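Local coordinates for adenylate kinase (Desulfovibrio gigas, PDB 2XB4), which probably catalyses the reversible transfer of the terminal phosphate of ATP to AMP, giving two ADP, and carries a metal ion in its LID domain, at residues N2-G7 / Y189-M194; E117-R122 / K172-Y177. All coordinates share one frame; numbering follows the deposited sequence.

Contact 1 of 2, residues N2-G7 / Y189-M194; sequences NILIFG and YYYKNM
In the CORE domain of this P-loop kinase, helix 184-192 packs against one side of the central strand of the parallel sheet, strand 2-6, and the meeting is made by Tyr191 with Leu4 and Phe6. The two strand residues, alternate along the chain, point their CB atoms to the helix, while Ile3 and Ile5 lie on the other side of the sheet, where both touch Leu81. The tyrosine ring spans the 9.5 Å between the CA atoms of Leu4 and Tyr191. Tyr191 has CG anti to its carbonyl carbon (chi1 -67°), which turns the ring toward strand 2-6. One methyl of Leu4, CD2, sits over a face of that ring in a CH-pi contact, 3.9 Å from the centroid and 17° off the normal. The opposite face is covered by Tyr190 of the same helix, so the phenol is held between a methyl of the strand and CD2 of Tyr190, which lies over the ring centre. No hydrogen bond joins the two segments; the buried hydroxyl of Tyr191 has a weak one to the carbonyl oxygen of Ala92, in helix 89-101. Beyond Leu4, the Phe6 side chain crosses that of Tyr191 at about a right angle and brings its far end, CZ, to 3.8 Å from Tyr191 CD2.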
# COMPACT_ATOMS: atom_id res chain seq x y z
N ASN A 2 -8.43 -25.74 28.24
CA ASN A 2 -9.24 -24.85 27.48
C ASN A 2 -9.09 -23.41 27.95
O ASN A 2 -9.20 -23.11 29.13
CB ASN A 2 -10.71 -25.27 27.55
CG ASN A 2 -10.96 -26.68 26.96
OD1 ASN A 2 -10.26 -27.14 26.06
ND2 ASN A 2 -11.99 -27.35 27.49
N ILE A 3 -8.76 -22.52 27.01
CA ILE A 3 -8.46 -21.10 27.36
C ILE A 3 -9.25 -20.12 26.46
O ILE A 3 -9.36 -20.40 25.25
CB ILE A 3 -6.95 -20.86 27.12
CG1 ILE A 3 -6.14 -21.86 27.97
CG2 ILE A 3 -6.59 -19.37 27.43
CD1 ILE A 3 -4.56 -21.76 27.85
N LEU A 4 -9.83 -19.02 27.03
CA LEU A 4 -10.43 -17.91 26.25
C LEU A 4 -9.40 -16.78 26.37
O LEU A 4 -8.85 -16.62 27.46
CB LEU A 4 -11.71 -17.31 26.95
CG LEU A 4 -13.00 -18.04 26.64
CD1 LEU A 4 -12.93 -19.31 27.44
CD2 LEU A 4 -14.18 -17.19 27.10
N ILE A 5 -9.08 -16.08 25.30
CA ILE A 5 -8.17 -14.93 25.41
C ILE A 5 -8.88 -13.66 24.93
O ILE A 5 -9.58 -13.66 23.90
CB ILE A 5 -6.83 -15.21 24.63
CG1 ILE A 5 -5.78 -14.08 24.85
CG2 ILE A 5 -7.09 -15.48 23.13
CD1 ILE A 5 -4.33 -14.58 24.42
N PHE A 6 -8.71 -12.57 25.70
CA PHE A 6 -9.24 -11.28 25.29
C PHE A 6 -8.08 -10.22 25.18
O PHE A 6 -7.22 -10.10 26.07
CB PHE A 6 -10.24 -10.74 26.35
CG PHE A 6 -11.49 -11.60 26.53
CD1 PHE A 6 -12.63 -11.37 25.74
CD2 PHE A 6 -11.51 -12.64 27.45
CE1 PHE A 6 -13.84 -12.12 25.94
CE2 PHE A 6 -12.65 -13.43 27.65
CZ PHE A 6 -13.83 -13.21 26.91
N GLY A 7 -8.19 -9.34 24.18
CA GLY A 7 -7.35 -8.12 24.20
C GLY A 7 -7.73 -7.24 22.99
O GLY A 7 -8.27 -7.77 21.99
N TYR A 189 -15.03 -9.32 31.87
CA TYR A 189 -15.36 -9.17 33.28
C TYR A 189 -16.47 -10.12 33.78
O TYR A 189 -16.48 -10.48 34.94
CB TYR A 189 -15.72 -7.71 33.66
CG TYR A 189 -14.68 -6.68 33.35
CD1 TYR A 189 -13.32 -7.03 33.15
CD2 TYR A 189 -15.03 -5.31 33.32
CE1 TYR A 189 -12.36 -6.04 32.82
CE2 TYR A 189 -14.07 -4.32 33.07
CZ TYR A 189 -12.77 -4.66 32.83
OH TYR A 189 -11.85 -3.64 32.52
N TYR A 190 -17.40 -10.48 32.92
CA TYR A 190 -18.38 -11.49 33.24
C TYR A 190 -17.65 -12.81 33.57
O TYR A 190 -18.00 -13.49 34.58
CB TYR A 190 -19.31 -11.61 32.05
CG TYR A 190 -20.13 -12.85 32.02
CD1 TYR A 190 -21.30 -12.99 32.84
CD2 TYR A 190 -19.82 -13.89 31.13
CE1 TYR A 190 -22.06 -14.13 32.75
CE2 TYR A 190 -20.64 -15.09 31.09
CZ TYR A 190 -21.71 -15.16 31.88
OH TYR A 190 -22.53 -16.26 31.86
N TYR A 191 -16.59 -13.13 32.83
CA TYR A 191 -15.81 -14.33 33.18
C TYR A 191 -14.98 -14.10 34.46
O TYR A 191 -14.99 -14.97 35.32
CB TYR A 191 -14.93 -14.87 32.03
CG TYR A 191 -15.82 -15.40 30.88
CD1 TYR A 191 -16.42 -16.66 30.96
CD2 TYR A 191 -16.01 -14.65 29.71
CE1 TYR A 191 -17.32 -17.10 29.94
CE2 TYR A 191 -16.85 -15.10 28.70
CZ TYR A 191 -17.53 -16.27 28.85
OH TYR A 191 -18.28 -16.68 27.81
N LYS A 192 -14.26 -12.98 34.57
CA LYS A 192 -13.52 -12.69 35.77
C LYS A 192 -14.35 -12.93 37.04
O LYS A 192 -13.87 -13.48 38.05
CB LYS A 192 -13.00 -11.26 35.74
CG LYS A 192 -11.99 -10.85 36.79
CD LYS A 192 -11.53 -9.33 36.56
CE LYS A 192 -10.75 -8.96 37.84
NZ LYS A 192 -9.98 -7.66 37.84
N ASN A 193 -15.56 -12.37 37.00
CA ASN A 193 -16.45 -12.37 38.15
C ASN A 193 -17.00 -13.72 38.55
O ASN A 193 -17.57 -13.81 39.62
CB ASN A 193 -17.54 -11.31 37.96
CG ASN A 193 -16.95 -9.89 38.15
OD1 ASN A 193 -16.01 -9.72 38.91
ND2 ASN A 193 -17.47 -8.91 37.45
N MET A 194 -16.86 -14.76 37.72
CA MET A 194 -17.34 -16.09 38.09
C MET A 194 -16.18 -17.08 38.18
O MET A 194 -16.39 -18.28 38.44
CB MET A 194 -18.38 -16.59 37.07
CG MET A 194 -17.74 -16.91 35.72
SD MET A 194 -18.79 -17.85 34.50
CE MET A 194 -20.15 -16.72 34.62

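Contact 2 of 2, residues E117-R122 / K172-Y177; sequences EVAKNR and KRHDIY
His174 reaches from helix 167-177 to helix 116-124 and meets it with one corner of its imidazole. The carbon CE1 does most of the touching: it lies 3.7 Å from the methyl CB of Ala119 and 3.6 Å from the backbone nitrogen of Lys120. The two approaches differ. Lys120 N and CA come at the rim of the ring, near its plane, whereas the alanine methyl arrives obliquely and also reaches the neighbouring ring atom, with CB of Ala119 3.8 Å from His174 NE2. Lys120 adds the root of its side chain, its CB being 4.1 Å from CE1 of His174. No hydrogen bond spans the two segments, and the CA atoms of Lys120 and His174 are 8.3 Å apart, a gap bridged by the imidazole.

Partners beyond the pair also hold the imidazole. His174 NE2 is hydrogen-bonded to the carbonyl oxygen of Asn9, a residue of the tartrate pocket, and Tyr178 stacks edge-to-face with the imidazole while also touching Ala119. Arg116 and Ile123 of helix 116-124 pack on the histidine too. Lys120, with CG anti to the backbone N (chi1 176°) and extended from there on, carries its ammonium away from the imidazole to a salt bridge with Glu167. A second salt bridge joins Asp175 OD1 to Arg116 NH2, at the start of helix 116-124.

Arg173, beside His174 in sequence, is a predicted AMP-binding residue, and a bound tartrate lies about 7 Å from the His174 side chain. The contact is thus a helix-helix junction at the border of the nucleotide site, where the two helices flanking the LID insertion of adenylate kinases meet beside the P-loop.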
# COMPACT_ATOMS: atom_id res chain seq x y z
N GLU A 117 -5.79 4.62 24.83
CA GLU A 117 -4.94 5.65 24.11
C GLU A 117 -3.57 4.97 23.73
O GLU A 117 -2.98 5.24 22.66
CB GLU A 117 -4.68 6.99 24.91
CG GLU A 117 -5.98 7.84 25.04
CD GLU A 117 -5.80 9.39 25.39
OE1 GLU A 117 -5.72 9.77 26.61
OE2 GLU A 117 -5.77 10.24 24.43
N VAL A 118 -3.10 4.14 24.61
CA VAL A 118 -1.84 3.38 24.41
C VAL A 118 -1.98 2.39 23.23
O VAL A 118 -1.15 2.36 22.33
CB VAL A 118 -1.31 2.72 25.66
CG1 VAL A 118 -0.08 1.85 25.31
CG2 VAL A 118 -0.94 3.81 26.76
N ALA A 119 -3.06 1.59 23.26
CA ALA A 119 -3.38 0.66 22.17
C ALA A 119 -3.43 1.42 20.80
O ALA A 119 -2.86 0.95 19.80
CB ALA A 119 -4.69 -0.06 22.53
N LYS A 120 -4.16 2.54 20.73
CA LYS A 120 -4.29 3.27 19.44
C LYS A 120 -2.91 3.74 19.00
O LYS A 120 -2.57 3.65 17.82
CB LYS A 120 -5.30 4.43 19.59
CG LYS A 120 -5.43 5.31 18.34
CD LYS A 120 -6.44 6.38 18.52
CE LYS A 120 -6.48 7.17 17.26
NZ LYS A 120 -7.24 8.40 17.49
N ASN A 121 -2.16 4.35 19.90
CA ASN A 121 -0.81 4.81 19.53
C ASN A 121 0.14 3.71 19.10
O ASN A 121 0.90 3.87 18.15
CB ASN A 121 -0.20 5.59 20.67
CG ASN A 121 -0.75 7.02 20.71
OD1 ASN A 121 -1.14 7.61 19.68
ND2 ASN A 121 -0.83 7.55 21.89
N ARG A 122 0.07 2.58 19.75
CA ARG A 122 0.86 1.43 19.24
C ARG A 122 0.49 0.99 17.82
O ARG A 122 1.39 0.53 17.11
CB ARG A 122 0.76 0.24 20.16
CG ARG A 122 1.49 0.47 21.41
CD ARG A 122 1.45 -0.73 22.33
NE ARG A 122 2.33 -0.35 23.45
CZ ARG A 122 3.13 -1.17 24.12
NH1 ARG A 122 3.19 -2.45 23.77
NH2 ARG A 122 3.91 -0.69 25.11
N LYS A 172 -13.66 2.66 15.96
CA LYS A 172 -14.87 1.90 16.01
C LYS A 172 -14.57 0.49 16.59
O LYS A 172 -15.41 0.00 17.34
CB LYS A 172 -15.44 1.72 14.63
CG LYS A 172 -16.07 3.13 14.17
CD LYS A 172 -16.44 3.06 12.76
CE LYS A 172 -17.35 4.25 12.44
NZ LYS A 172 -18.23 3.70 11.38
N ARG A 173 -13.40 -0.13 16.31
CA ARG A 173 -13.12 -1.41 16.96
C ARG A 173 -12.87 -1.23 18.48
O ARG A 173 -13.30 -2.08 19.28
CB ARG A 173 -11.92 -2.15 16.33
CG ARG A 173 -12.14 -2.56 14.85
CD ARG A 173 -10.87 -3.20 14.29
NE ARG A 173 -10.93 -3.10 12.86
CZ ARG A 173 -10.26 -2.26 12.04
NH1 ARG A 173 -9.25 -1.40 12.41
NH2 ARG A 173 -10.57 -2.36 10.74
N HIS A 174 -12.21 -0.11 18.87
CA HIS A 174 -11.95 0.13 20.33
C HIS A 174 -13.23 0.52 21.09
O HIS A 174 -13.43 0.11 22.31
CB HIS A 174 -10.87 1.22 20.47
CG HIS A 174 -9.47 0.70 20.31
ND1 HIS A 174 -8.38 1.54 20.19
CD2 HIS A 174 -8.97 -0.56 20.29
CE1 HIS A 174 -7.27 0.81 20.04
NE2 HIS A 174 -7.61 -0.46 20.07
N ASP A 175 -14.13 1.24 20.40
CA ASP A 175 -15.48 1.43 20.91
C ASP A 175 -16.14 0.17 21.36
O ASP A 175 -16.66 0.12 22.49
CB ASP A 175 -16.40 2.17 19.90
CG ASP A 175 -16.09 3.67 19.82
OD1 ASP A 175 -15.28 4.24 20.60
OD2 ASP A 175 -16.68 4.29 18.94
N ILE A 176 -16.06 -0.89 20.56
CA ILE A 176 -16.68 -2.11 20.97
C ILE A 176 -15.83 -2.77 22.06
O ILE A 176 -16.37 -3.22 23.07
CB ILE A 176 -16.82 -3.08 19.77
CG1 ILE A 176 -17.84 -2.49 18.77
CG2 ILE A 176 -17.27 -4.52 20.25
CD1 ILE A 176 -17.58 -3.09 17.26
N TYR A 177 -14.51 -2.83 21.85
CA TYR A 177 -13.66 -3.59 22.81
C TYR A 177 -13.79 -2.94 24.22
O TYR A 177 -14.06 -3.63 25.26
CB TYR A 177 -12.17 -3.61 22.40
CG TYR A 177 -11.41 -4.51 23.39
CD1 TYR A 177 -11.45 -5.91 23.25
CD2 TYR A 177 -10.82 -3.98 24.57
CE1 TYR A 177 -10.86 -6.76 24.18
CE2 TYR A 177 -10.21 -4.81 25.53
CZ TYR A 177 -10.24 -6.20 25.32
OH TYR A 177 -9.66 -7.05 26.24

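Overall arrangement
From the N terminus, strand 2-6 leads into the P-loop, and its partner in contact 1, segment 189-194, begins 182 residues after Gly7. That long loop takes in the NMP region, three further strands of the parallel sheet and the LID. Contact 2 is nested inside it: segments 117-122 and 172-177 close a shorter loop holding the zinc site of Cys129, His135, Cys151 and Cys154. Helix 167-177 is followed directly by helix 184-192, so the second halves of both contacts lie on successive helices. Although their centres are 19 Å apart, the contacts touch where Tyr177 OH packs 3.3 Å from Gly7 CA, so that helix 167-177, which follows the LID, packs on the loop just after strand 2-6.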